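Local coordinates for LPXTG cell wall surface protein (Streptococcus gordonii, PDB 4IGB), which is a peptidoglycan-anchored cell wall surface protein whose N-terminal region, built from two beta-rich domains, probably serves in adhesion, at residues S54-E59 with G68-F73; V86-L91 with F112-L117; L344-L349 with I392-A397. One frame throughout, in Å; residues are numbered along the deposited sequence.

Followed from the N terminus, the three contacts come strictly in series: each closes its own loop before the next opens, and none nests or crosses. Contact 1 closes the short loop 57-67, joining the end of strand 48-54 to the start of strand 69-76. Contact 2 closes 92-111, the far part of the hairpin of strands 85-101 and 104-119, which belongs to another sheet of the same N-terminal domain. F73 CD1 packs at 3.6 Å on L91 CD2, so these two contacts meet where the sheets face each other. Contact 3 closes the longer loop 350-391 within the N2 domain, its nearest atoms about 40 Å from contact 2.

Contact 1 (S54-E59 with G68-F73); sequences SNPHYE and GEMENF
N55 meets G68 through both its main chain and its side chain. Its side chain leaves the backbone with CG anti to the carbonyl carbon (chi1 -46°), which carries the amide round from CB toward the other segment. CG stands 4.0 Å from G68 N, and one atom further OD1 accepts the G68 N-H at 2.9 Å. That bond lies in the carbonyl plane of the side-chain amide and is fairly straight (162° at the hydrogen). OD1 also accepts a bond from a water at 2.6 Å, and the same water donates to E69 OE2, so one oxygen links to two residues of 68-73. In the reverse direction N55 N donates to G68 O at 2.9 Å, reaching it from above the carbonyl plane. These bonds continue an antiparallel edge: S54 and E69 form a non-hydrogen-bonded pair between strands 48-54 and 69-76, and beyond it OD1 accepts the bond that the main-chain oxygen of N55 would take in a regular pair. S54 OG points at E69 OE1, although their 2.5 Å separation is too short to be weighed with confidence; E69 OE1 is also bonded by H52 NE2. On the inner side, P56 CD rests 3.5 Å from G68 O. P56 CG meets M70 SD at 4.2 Å, with M70 extended through chi1 and chi2 to reach it, and Y158 touches both residues.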
loop_
_atom_site.group_PDB
_atom_site.type_symbol
_atom_site.label_atom_id
_atom_site.label_comp_id
_atom_site.label_asym_id
_atom_site.label_seq_id
_atom_site.Cartn_x
_atom_site.Cartn_y
_atom_site.Cartn_z
ATOM N N SER C 54 16.278 -18.464 15.870
ATOM C CA SER C 54 17.243 -17.411 16.111
ATOM C C SER C 54 18.427 -17.561 15.164
ATOM O O SER C 54 19.040 -18.623 15.098
ATOM C CB SER C 54 17.734 -17.441 17.561
ATOM O OG SER C 54 16.701 -17.054 18.448
ATOM N N ASN C 55 18.742 -16.491 14.440
ATOM C CA ASN C 55 19.864 -16.488 13.519
ATOM C C ASN C 55 19.849 -17.754 12.692
ATOM O O ASN C 55 20.806 -18.520 12.721
ATOM C CB ASN C 55 21.178 -16.393 14.293
ATOM C CG ASN C 55 21.137 -15.334 15.372
ATOM O OD1 ASN C 55 20.804 -14.173 15.115
ATOM N ND2 ASN C 55 21.453 -15.733 16.596
ATOM N N PRO C 56 18.738 -17.991 12.003
ATOM C CA PRO C 56 18.521 -19.236 11.259
ATOM C C PRO C 56 19.486 -19.465 10.104
ATOM O O PRO C 56 20.111 -18.528 9.610
ATOM C CB PRO C 56 17.097 -19.068 10.723
ATOM C CG PRO C 56 16.935 -17.600 10.570
ATOM C CD PRO C 56 17.725 -16.971 11.684
ATOM N N HIS C 57 19.591 -20.720 9.682
ATOM C CA HIS C 57 20.441 -21.094 8.561
ATOM C C HIS C 57 19.637 -21.033 7.270
ATOM O O HIS C 57 18.466 -21.409 7.239
ATOM C CB HIS C 57 21.016 -22.496 8.769
ATOM C CG HIS C 57 21.986 -22.586 9.904
ATOM N ND1 HIS C 57 23.352 -22.598 9.718
ATOM C CD2 HIS C 57 21.789 -22.663 11.241
ATOM C CE1 HIS C 57 23.953 -22.681 10.891
ATOM N NE2 HIS C 57 23.028 -22.721 11.832
ATOM N N TYR C 58 20.271 -20.554 6.207
ATOM C CA TYR C 58 19.600 -20.381 4.925
ATOM C C TYR C 58 19.549 -21.649 4.076
ATOM O O TYR C 58 20.578 -22.139 3.611
ATOM C CB TYR C 58 20.266 -19.253 4.135
ATOM C CG TYR C 58 19.522 -18.857 2.881
ATOM C CD1 TYR C 58 18.502 -17.917 2.924
ATOM C CD2 TYR C 58 19.842 -19.420 1.653
ATOM C CE1 TYR C 58 17.819 -17.552 1.781
ATOM C CE2 TYR C 58 19.165 -19.061 0.506
ATOM C CZ TYR C 58 18.155 -18.126 0.574
ATOM O OH TYR C 58 17.479 -17.765 -0.566
ATOM N N GLU C 59 18.342 -22.165 3.872
ATOM C CA GLU C 59 18.124 -23.322 2.999
ATOM C C GLU C 59 18.547 -24.678 3.600
ATOM O O GLU C 59 17.779 -25.642 3.554
ATOM C CB GLU C 59 18.775 -23.103 1.629
ATOM C CG GLU C 59 18.214 -24.005 0.545
ATOM C CD GLU C 59 18.647 -23.583 -0.835
ATOM O OE1 GLU C 59 19.525 -22.705 -0.940
ATOM O OE2 GLU C 59 18.115 -24.127 -1.822
ATOM N N GLY C 68 19.386 -12.413 13.337
ATOM C CA GLY C 68 18.032 -11.924 13.497
ATOM C C GLY C 68 17.058 -12.994 13.962
ATOM O O GLY C 68 17.224 -14.162 13.655
ATOM N N GLU C 69 16.044 -12.582 14.713
ATOM C CA GLU C 69 14.978 -13.473 15.158
ATOM C C GLU C 69 13.932 -13.636 14.059
ATOM O O GLU C 69 13.683 -12.702 13.289
ATOM C CB GLU C 69 14.312 -12.915 16.422
ATOM C CG GLU C 69 15.281 -12.670 17.570
ATOM C CD GLU C 69 16.043 -13.927 17.951
ATOM O OE1 GLU C 69 15.402 -14.993 18.058
ATOM O OE2 GLU C 69 17.281 -13.855 18.130
ATOM N N MET C 70 13.313 -14.810 14.004
ATOM C CA MET C 70 12.358 -15.133 12.948
ATOM C C MET C 70 11.215 -15.985 13.473
ATOM O O MET C 70 11.385 -16.746 14.432
ATOM C CB MET C 70 13.054 -15.863 11.789
ATOM C CG MET C 70 12.105 -16.567 10.829
ATOM S SD MET C 70 12.914 -17.381 9.433
ATOM C CE MET C 70 13.560 -15.980 8.522
ATOM N N GLU C 71 10.045 -15.835 12.854
ATOM C CA GLU C 71 8.921 -16.731 13.100
ATOM C C GLU C 71 8.601 -17.426 11.795
ATOM O O GLU C 71 8.279 -16.778 10.799
ATOM C CB GLU C 71 7.701 -15.965 13.609
ATOM C CG GLU C 71 6.606 -16.871 14.127
ATOM C CD GLU C 71 6.936 -17.498 15.483
ATOM O OE1 GLU C 71 7.977 -17.153 16.082
ATOM O OE2 GLU C 71 6.145 -18.340 15.951
ATOM N N ASN C 72 8.712 -18.748 11.790
ATOM C CA ASN C 72 8.672 -19.490 10.546
ATOM C C ASN C 72 7.433 -20.342 10.433
ATOM O O ASN C 72 6.944 -20.874 11.427
ATOM C CB ASN C 72 9.920 -20.363 10.395
ATOM C CG ASN C 72 10.124 -20.831 8.978
ATOM O OD1 ASN C 72 10.475 -21.987 8.749
ATOM N ND2 ASN C 72 9.932 -19.935 8.016
ATOM N N PHE C 73 6.932 -20.473 9.214
ATOM C CA PHE C 73 5.719 -21.231 8.957
ATOM C C PHE C 73 5.960 -22.204 7.823
ATOM O O PHE C 73 6.516 -21.840 6.784
ATOM C CB PHE C 73 4.557 -20.296 8.612
ATOM C CG PHE C 73 4.228 -19.322 9.705
ATOM C CD1 PHE C 73 3.137 -19.531 10.532
ATOM C CD2 PHE C 73 5.024 -18.212 9.924
ATOM C CE1 PHE C 73 2.831 -18.637 11.555
ATOM C CE2 PHE C 73 4.727 -17.315 10.946
ATOM C CZ PHE C 73 3.626 -17.529 11.756
HETATM O O HOH W 1 19.325 -12.747 16.627
#

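Contact 2 (V86-L91 with F112-L117); sequences VFENPL and FNKVTL
F87 and V115 exchange two backbone bonds, F87 N to V115 O and V115 N to F87 O, the second being straight at 168°. At and past the corner at E88-N89, N89 N donates to N113 O at 3.0 Å from well above the carbonyl plane, and F112 N to L91 O at 2.8 Å. On the face shared by F87 and V115, F87 CE2 meets L117 CD2 at 3.7 Å. P90 crosses F112 at about a right angle, with P90 CG 4.0 Å from F112 CB. The face of V86, E88 and K114 is mixed: V86 CG1, set opposite the backbone N (chi1 179°), lies 3.9 Å from K114 CG, and the E88 and K114 side chains run side by side, E88 OE2 lying 3.6 Å from K114 CE.

Further out, N113 and K114 form a classic beta bulge opposite D176, and N113 ND2 is held by T178 and D176. F139 and F140 meet the F112 ring edge-to-face, while L75 covers F87, V115 and L117, so this apolar face packs against strands 69-76 and 136-143. E88 OE2 stays 4.5 Å from K114 NZ, beyond a salt bridge, implying cohesion chiefly from backbone bonds and apolar burial.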
loop_
_atom_site.group_PDB
_atom_site.type_symbol
_atom_site.label_atom_id
_atom_site.label_comp_id
_atom_site.label_asym_id
_atom_site.label_seq_id
_atom_site.Cartn_x
_atom_site.Cartn_y
_atom_site.Cartn_z
ATOM N N VAL C 86 -3.053 -29.027 -2.074
ATOM C CA VAL C 86 -3.664 -27.723 -1.880
ATOM C C VAL C 86 -4.016 -27.503 -0.414
ATOM O O VAL C 86 -4.545 -28.385 0.258
ATOM C CB VAL C 86 -4.956 -27.592 -2.716
ATOM C CG1 VAL C 86 -5.607 -26.233 -2.486
ATOM C CG2 VAL C 86 -4.659 -27.808 -4.193
ATOM N N PHE C 87 -3.722 -26.315 0.089
ATOM C CA PHE C 87 -4.092 -25.982 1.449
ATOM C C PHE C 87 -4.968 -24.732 1.433
ATOM O O PHE C 87 -4.511 -23.643 1.086
ATOM C CB PHE C 87 -2.834 -25.795 2.297
ATOM C CG PHE C 87 -1.954 -27.015 2.336
ATOM C CD1 PHE C 87 -1.923 -27.829 3.456
ATOM C CD2 PHE C 87 -1.177 -27.361 1.241
ATOM C CE1 PHE C 87 -1.117 -28.959 3.493
ATOM C CE2 PHE C 87 -0.370 -28.486 1.267
ATOM C CZ PHE C 87 -0.340 -29.286 2.391
ATOM N N GLU C 88 -6.243 -24.907 1.766
ATOM C CA GLU C 88 -7.183 -23.795 1.823
ATOM C C GLU C 88 -7.058 -23.066 3.155
ATOM O O GLU C 88 -6.889 -23.690 4.193
ATOM C CB GLU C 88 -8.616 -24.301 1.638
ATOM C CG GLU C 88 -8.861 -25.009 0.316
ATOM C CD GLU C 88 -8.870 -24.055 -0.861
ATOM O OE1 GLU C 88 -8.788 -22.831 -0.625
ATOM O OE2 GLU C 88 -8.968 -24.527 -2.020
ATOM N N ASN C 89 -7.120 -21.738 3.110
ATOM C CA ASN C 89 -7.148 -20.913 4.314
ATOM C C ASN C 89 -6.270 -21.395 5.463
ATOM O O ASN C 89 -6.752 -21.531 6.588
ATOM C CB ASN C 89 -8.587 -20.792 4.812
ATOM C CG ASN C 89 -9.475 -20.059 3.836
ATOM O OD1 ASN C 89 -10.408 -20.634 3.276
ATOM N ND2 ASN C 89 -9.189 -18.777 3.622
ATOM N N PRO C 90 -4.972 -21.624 5.197
ATOM C CA PRO C 90 -4.097 -22.225 6.206
ATOM C C PRO C 90 -3.640 -21.269 7.300
ATOM O O PRO C 90 -3.195 -21.723 8.348
ATOM C CB PRO C 90 -2.886 -22.664 5.387
ATOM C CG PRO C 90 -2.846 -21.702 4.258
ATOM C CD PRO C 90 -4.274 -21.418 3.918
ATOM N N LEU C 91 -3.726 -19.965 7.067
ATOM C CA LEU C 91 -3.107 -19.025 7.991
ATOM C C LEU C 91 -3.698 -17.636 7.870
ATOM O O LEU C 91 -3.796 -17.083 6.779
ATOM C CB LEU C 91 -1.591 -18.973 7.765
ATOM C CG LEU C 91 -0.803 -18.119 8.762
ATOM C CD1 LEU C 91 -0.918 -18.664 10.171
ATOM C CD2 LEU C 91 0.669 -18.003 8.358
ATOM N N PHE C 112 -3.752 -15.791 4.251
ATOM C CA PHE C 112 -3.462 -16.756 3.198
ATOM C C PHE C 112 -4.736 -17.471 2.760
ATOM O O PHE C 112 -5.210 -18.390 3.428
ATOM C CB PHE C 112 -2.379 -17.743 3.633
ATOM C CG PHE C 112 -1.016 -17.129 3.694
ATOM C CD1 PHE C 112 -0.672 -16.287 4.732
ATOM C CD2 PHE C 112 -0.086 -17.373 2.698
ATOM C CE1 PHE C 112 0.572 -15.703 4.780
ATOM C CE2 PHE C 112 1.162 -16.804 2.747
ATOM C CZ PHE C 112 1.493 -15.959 3.789
ATOM N N ASN C 113 -5.287 -17.031 1.634
ATOM C CA ASN C 113 -6.518 -17.593 1.105
ATOM C C ASN C 113 -6.321 -19.024 0.658
ATOM O O ASN C 113 -7.225 -19.848 0.751
ATOM C CB ASN C 113 -7.009 -16.749 -0.063
ATOM C CG ASN C 113 -7.228 -15.311 0.330
ATOM O OD1 ASN C 113 -7.913 -15.031 1.315
ATOM N ND2 ASN C 113 -6.623 -14.386 -0.413
ATOM N N LYS C 114 -5.129 -19.308 0.156
ATOM C CA LYS C 114 -4.807 -20.632 -0.334
ATOM C C LYS C 114 -3.312 -20.696 -0.537
ATOM O O LYS C 114 -2.689 -19.702 -0.912
ATOM C CB LYS C 114 -5.513 -20.897 -1.664
ATOM C CG LYS C 114 -5.344 -22.314 -2.186
ATOM C CD LYS C 114 -5.623 -22.402 -3.688
ATOM C CE LYS C 114 -7.092 -22.209 -4.023
ATOM N NZ LYS C 114 -7.322 -22.179 -5.499
ATOM N N VAL C 115 -2.730 -21.854 -0.254
ATOM C CA VAL C 115 -1.354 -22.114 -0.646
ATOM C C VAL C 115 -1.294 -23.447 -1.353
ATOM O O VAL C 115 -1.707 -24.474 -0.803
ATOM C CB VAL C 115 -0.385 -22.137 0.534
ATOM C CG1 VAL C 115 0.977 -22.630 0.052
ATOM C CG2 VAL C 115 -0.254 -20.756 1.134
ATOM N N THR C 116 -0.785 -23.422 -2.581
ATOM C CA THR C 116 -0.739 -24.612 -3.404
ATOM C C THR C 116 0.702 -25.089 -3.571
ATOM O O THR C 116 1.573 -24.344 -4.046
ATOM C CB THR C 116 -1.401 -24.363 -4.774
ATOM O OG1 THR C 116 -2.788 -24.041 -4.578
ATOM C CG2 THR C 116 -1.287 -25.595 -5.659
ATOM N N LEU C 117 0.943 -26.326 -3.148
ATOM C CA LEU C 117 2.245 -26.969 -3.291
ATOM C C LEU C 117 2.274 -27.803 -4.566
ATOM O O LEU C 117 1.556 -28.796 -4.680
ATOM C CB LEU C 117 2.544 -27.848 -2.074
ATOM C CG LEU C 117 3.155 -27.139 -0.859
ATOM C CD1 LEU C 117 2.419 -25.868 -0.539
ATOM C CD2 LEU C 117 3.178 -28.048 0.357
HETATM O O HOH W 2 -7.188 -18.180 6.055
HETATM O O HOH W 3 -9.937 -16.631 2.685
#

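Contact 3 (L344-L349 with I392-A397); sequences LDYKEL and ITYKTA
Strands 344-349 and 392-397 run antiparallel, their axes approaching to 4.6 Å with N-to-C directions 143° apart. Their register slips by one residue at a classic beta bulge in the N2 domain, where K347 and E348 both face K395. The evidence is at K395 O, which accepts a 2.8 Å bond from K347 N and a weak one of 3.4 Å from E348 N. K395 N returns a bond to E348 O within the bulge, and before it D345 pairs with A397 through two backbone bonds.

Because of the slip, the side chains of Y346, L349, Y394 and T396 share one face. L349 holds its CG between the backbone N and the carbonyl carbon (chi1 65°), bringing its branches alongside the Y394 ring; CD2 lies 3.7 Å from Y394 CE1. Y346 CE1 comes up to the edge of that ring, near its plane. V373 touches both Y346 and L349, so strand 372-377 packs on that part of this face.

Across the sheet, E348 and K395 lie side by side, E348 OE2 3.3 Å from K395 CD, while E348 OE2 stays 4.9 Å from K395 NZ. With CG anti to the carbonyl carbon (chi1 -64°), K347 brings its CD to 4.0 Å from A397 CB. T396 OG1, which is hydrogen-bonded to V312 O, has L344 CD2 against it at 3.6 Å.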
loop_
_atom_site.group_PDB
_atom_site.type_symbol
_atom_site.label_atom_id
_atom_site.label_comp_id
_atom_site.label_asym_id
_atom_site.label_seq_id
_atom_site.Cartn_x
_atom_site.Cartn_y
_atom_site.Cartn_z
ATOM N N LEU C 344 -22.770 29.220 9.139
ATOM C CA LEU C 344 -22.042 30.099 8.239
ATOM C C LEU C 344 -22.676 30.119 6.856
ATOM O O LEU C 344 -23.151 29.094 6.355
ATOM C CB LEU C 344 -20.566 29.676 8.126
ATOM C CG LEU C 344 -19.684 29.852 9.368
ATOM C CD1 LEU C 344 -18.303 29.205 9.137
ATOM C CD2 LEU C 344 -19.543 31.329 9.764
ATOM N N ASP C 345 -22.690 31.301 6.252
ATOM C CA ASP C 345 -23.023 31.439 4.847
ATOM C C ASP C 345 -21.727 31.556 4.079
ATOM O O ASP C 345 -20.917 32.431 4.365
ATOM C CB ASP C 345 -23.841 32.710 4.592
ATOM C CG ASP C 345 -25.206 32.661 5.226
ATOM O OD1 ASP C 345 -25.703 31.541 5.492
ATOM O OD2 ASP C 345 -25.773 33.754 5.450
ATOM N N TYR C 346 -21.537 30.675 3.106
ATOM C CA TYR C 346 -20.409 30.767 2.197
ATOM C C TYR C 346 -20.653 31.853 1.162
ATOM O O TYR C 346 -21.703 31.891 0.527
ATOM C CB TYR C 346 -20.193 29.436 1.494
ATOM C CG TYR C 346 -19.302 29.530 0.288
ATOM C CD1 TYR C 346 -17.934 29.743 0.425
ATOM C CD2 TYR C 346 -19.824 29.388 -0.996
ATOM C CE1 TYR C 346 -17.107 29.825 -0.687
ATOM C CE2 TYR C 346 -19.016 29.464 -2.105
ATOM C CZ TYR C 346 -17.657 29.683 -1.945
ATOM O OH TYR C 346 -16.851 29.761 -3.045
ATOM N N LYS C 347 -19.672 32.728 0.986
ATOM C CA LYS C 347 -19.817 33.849 0.068
ATOM C C LYS C 347 -19.057 33.603 -1.229
ATOM O O LYS C 347 -19.668 33.531 -2.290
ATOM C CB LYS C 347 -19.390 35.157 0.739
ATOM C CG LYS C 347 -20.283 35.546 1.920
ATOM C CD LYS C 347 -19.644 36.630 2.780
ATOM C CE LYS C 347 -19.351 37.895 1.974
ATOM N NZ LYS C 347 -18.574 38.896 2.772
ATOM N N GLU C 348 -17.738 33.450 -1.140
ATOM C CA GLU C 348 -16.913 33.253 -2.325
ATOM C C GLU C 348 -15.552 32.750 -1.892
ATOM O O GLU C 348 -15.264 32.680 -0.699
ATOM C CB GLU C 348 -16.726 34.580 -3.059
ATOM C CG GLU C 348 -15.781 35.527 -2.331
ATOM C CD GLU C 348 -15.899 36.980 -2.786
ATOM O OE1 GLU C 348 -16.931 37.347 -3.394
ATOM O OE2 GLU C 348 -14.953 37.760 -2.525
ATOM N N LEU C 349 -14.699 32.434 -2.859
ATOM C CA LEU C 349 -13.331 32.050 -2.552
ATOM C C LEU C 349 -12.363 32.500 -3.631
ATOM O O LEU C 349 -12.755 32.791 -4.757
ATOM C CB LEU C 349 -13.226 30.532 -2.358
ATOM C CG LEU C 349 -13.505 29.655 -3.580
ATOM C CD1 LEU C 349 -12.326 29.684 -4.560
ATOM C CD2 LEU C 349 -13.831 28.210 -3.169
ATOM N N ILE C 392 -6.099 28.487 -0.955
ATOM C CA ILE C 392 -7.503 28.816 -1.148
ATOM C C ILE C 392 -8.005 29.631 0.019
ATOM O O ILE C 392 -7.838 29.240 1.174
ATOM C CB ILE C 392 -8.382 27.556 -1.291
ATOM C CG1 ILE C 392 -7.870 26.665 -2.422
ATOM C CG2 ILE C 392 -9.841 27.947 -1.554
ATOM C CD1 ILE C 392 -8.717 25.436 -2.638
ATOM N N THR C 393 -8.620 30.769 -0.289
ATOM C CA THR C 393 -9.155 31.649 0.734
ATOM C C THR C 393 -10.671 31.716 0.618
ATOM O O THR C 393 -11.202 32.165 -0.390
ATOM C CB THR C 393 -8.538 33.047 0.622
ATOM O OG1 THR C 393 -7.125 32.955 0.871
ATOM C CG2 THR C 393 -9.164 33.996 1.630
ATOM N N TYR C 394 -11.357 31.238 1.652
ATOM C CA TYR C 394 -12.805 31.141 1.648
ATOM C C TYR C 394 -13.424 32.260 2.473
ATOM O O TYR C 394 -13.141 32.387 3.662
ATOM C CB TYR C 394 -13.253 29.814 2.267
ATOM C CG TYR C 394 -12.648 28.558 1.671
ATOM C CD1 TYR C 394 -13.278 27.891 0.626
ATOM C CD2 TYR C 394 -11.478 28.013 2.184
ATOM C CE1 TYR C 394 -12.761 26.736 0.101
ATOM C CE2 TYR C 394 -10.942 26.843 1.659
ATOM C CZ TYR C 394 -11.580 26.212 0.612
ATOM O OH TYR C 394 -11.054 25.049 0.076
ATOM N N LYS C 395 -14.294 33.053 1.864
ATOM C CA LYS C 395 -15.019 34.067 2.623
ATOM C C LYS C 395 -16.374 33.540 3.042
ATOM O O LYS C 395 -17.145 33.034 2.225
ATOM C CB LYS C 395 -15.181 35.353 1.814
ATOM C CG LYS C 395 -13.876 36.086 1.578
ATOM C CD LYS C 395 -14.054 37.198 0.560
ATOM C CE LYS C 395 -12.777 38.015 0.385
ATOM N NZ LYS C 395 -12.465 38.819 1.602
ATOM N N THR C 396 -16.666 33.650 4.326
ATOM C CA THR C 396 -17.970 33.283 4.822
ATOM C C THR C 396 -18.397 34.362 5.803
ATOM O O THR C 396 -17.616 35.254 6.136
ATOM C CB THR C 396 -17.957 31.917 5.538
ATOM O OG1 THR C 396 -17.508 32.089 6.887
ATOM C CG2 THR C 396 -17.042 30.913 4.812
ATOM N N ALA C 397 -19.639 34.291 6.259
ATOM C CA ALA C 397 -20.103 35.201 7.284
ATOM C C ALA C 397 -21.148 34.454 8.076
ATOM O O ALA C 397 -21.860 33.630 7.516
ATOM C CB ALA C 397 -20.676 36.467 6.658
#